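Hpr(Ser) kinase (Coxiella burnetii, PDB 3TQF) probably binds ATP and, as in related HPr kinase/phosphatases, phosphorylates a serine of the phosphocarrier protein HPr and removes that phosphate again. Local coordinates at residues 42-46 against 67-71. Numbering follows the deposited sequence.
Sequences QLVCD and NGYIL
Leu-43 and Ile-70 form the apolar, buried centre of this contact: CD2 of Leu-43 lies 3.7 Å from CG1 of Ile-70 and 4.0 Å from its CD1, the two side chains running past each other in opposite directions. With CG anti to the backbone N (chi1 170°), Leu-43 extends its CD2 methyl towards Ile-70, and the same methyl lies 4.3 Å from the carbonyl C of Gly-68, in the loop just before the strand. Asp-46 adds a second approach. Its CB sits 3.8 Å from O of Tyr-69, while OD2 lies 3.6 Å from N of Leu-71, too far to count as a hydrogen bond. No hydrogen bond joins the segments, so they meet through side chains set against side chains or backbone, and not as paired strands. Partly exposed Asn-67 is looser: its single approach, OD1 to Val-44 O at 3.8 Å, sets two acceptor oxygens side by side. Asp-46 OD1 makes a weak hydrogen bond with Ser-30 OG of a probable P-loop, consistent with a place beside the nucleotide site, and a disulfide ties Cys-45 to Cys-62. Strand 42-45 pairs with strand 10-14, where Val-44 and Cys-45 form a classic beta bulge opposite Phe-11; strand 69-72 pairs with strand 76-79, and helix 29-38 meets both Leu-43, through Ile-37, and Ile-70, through Ser-33.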
loop_
_atom_site.group_PDB
_atom_site.type_symbol
_atom_site.label_atom_id
_atom_site.label_comp_id
_atom_site.label_asym_id
_atom_site.label_seq_id
_atom_site.Cartn_x
_atom_site.Cartn_y
_atom_site.Cartn_z
ATOM N N GLN A 42 -11.672 6.582 10.660
ATOM C CA GLN A 42 -11.513 7.185 11.977
ATOM C C GLN A 42 -11.143 6.176 13.052
ATOM O O GLN A 42 -11.565 5.022 13.015
ATOM C CB GLN A 42 -12.802 7.900 12.389
ATOM C CG GLN A 42 -13.151 9.097 11.534
ATOM C CD GLN A 42 -14.517 9.664 11.862
ATOM O OE1 GLN A 42 -15.493 8.924 11.990
ATOM N NE2 GLN A 42 -14.596 10.983 11.987
ATOM N N LEU A 43 -10.363 6.647 14.020
ATOM C CA LEU A 43 -9.982 5.867 15.191
ATOM C C LEU A 43 -10.962 6.135 16.326
ATOM O O LEU A 43 -11.314 7.283 16.585
ATOM C CB LEU A 43 -8.565 6.256 15.636
ATOM C CG LEU A 43 -8.046 5.738 16.980
ATOM C CD1 LEU A 43 -7.953 4.221 16.994
ATOM C CD2 LEU A 43 -6.698 6.365 17.272
ATOM N N VAL A 44 -11.408 5.076 16.992
ATOM C CA VAL A 44 -12.097 5.220 18.264
ATOM C C VAL A 44 -11.101 4.893 19.370
ATOM O O VAL A 44 -10.885 5.708 20.270
ATOM C CB VAL A 44 -13.346 4.333 18.368
ATOM C CG1 VAL A 44 -14.142 4.689 19.611
ATOM C CG2 VAL A 44 -14.211 4.499 17.142
ATOM N N CYS A 45 -10.477 3.718 19.296
ATOM C CA CYS A 45 -9.500 3.325 20.308
ATOM C C CYS A 45 -8.549 2.203 19.880
ATOM O O CYS A 45 -8.922 1.312 19.118
ATOM C CB CYS A 45 -10.224 2.897 21.581
ATOM S SG CYS A 45 -9.253 3.153 23.077
ATOM N N ASP A 46 -7.322 2.262 20.397
ATOM C CA ASP A 46 -6.319 1.223 20.198
ATOM C C ASP A 46 -6.337 0.311 21.419
ATOM O O ASP A 46 -6.643 0.758 22.528
ATOM C CB ASP A 46 -4.930 1.863 20.044
ATOM C CG ASP A 46 -3.943 0.989 19.259
ATOM O OD1 ASP A 46 -4.298 0.501 18.155
ATOM O OD2 ASP A 46 -2.792 0.825 19.735
ATOM N N ASN A 67 -6.827 8.194 24.785
ATOM C CA ASN A 67 -7.624 8.648 23.652
ATOM C C ASN A 67 -6.806 9.441 22.633
ATOM O O ASN A 67 -6.117 10.398 22.986
ATOM C CB ASN A 67 -8.807 9.496 24.121
ATOM C CG ASN A 67 -9.881 9.621 23.065
ATOM O OD1 ASN A 67 -10.456 8.624 22.633
ATOM N ND2 ASN A 67 -10.158 10.845 22.638
ATOM N N GLY A 68 -6.888 9.028 21.370
ATOM C CA GLY A 68 -6.201 9.714 20.277
ATOM C C GLY A 68 -4.820 9.176 19.949
ATOM O O GLY A 68 -4.215 9.601 18.965
ATOM N N TYR A 69 -4.322 8.238 20.755
ATOM C CA TYR A 69 -2.968 7.715 20.589
ATOM C C TYR A 69 -2.946 6.270 20.091
ATOM O O TYR A 69 -3.796 5.462 20.462
ATOM C CB TYR A 69 -2.198 7.822 21.901
ATOM C CG TYR A 69 -1.958 9.247 22.338
ATOM C CD1 TYR A 69 -0.938 10.005 21.772
ATOM C CD2 TYR A 69 -2.750 9.841 23.316
ATOM C CE1 TYR A 69 -0.713 11.314 22.171
ATOM C CE2 TYR A 69 -2.531 11.146 23.720
ATOM C CZ TYR A 69 -1.513 11.878 23.144
ATOM O OH TYR A 69 -1.294 13.174 23.541
ATOM N N ILE A 70 -1.962 5.974 19.241
ATOM C CA ILE A 70 -1.721 4.642 18.686
ATOM C C ILE A 70 -0.257 4.306 18.909
ATOM O O ILE A 70 0.597 5.170 18.761
ATOM C CB ILE A 70 -1.984 4.616 17.159
ATOM C CG1 ILE A 70 -3.476 4.518 16.867
ATOM C CG2 ILE A 70 -1.273 3.447 16.482
ATOM C CD1 ILE A 70 -3.788 4.426 15.370
ATOM N N LEU A 71 0.030 3.060 19.264
ATOM C CA LEU A 71 1.406 2.595 19.388
ATOM C C LEU A 71 1.747 1.689 18.206
ATOM O O LEU A 71 1.012 0.744 17.906
ATOM C CB LEU A 71 1.601 1.841 20.704
ATOM C CG LEU A 71 2.984 1.225 20.950
ATOM C CD1 LEU A 71 4.051 2.305 21.088
ATOM C CD2 LEU A 71 2.963 0.338 22.186
#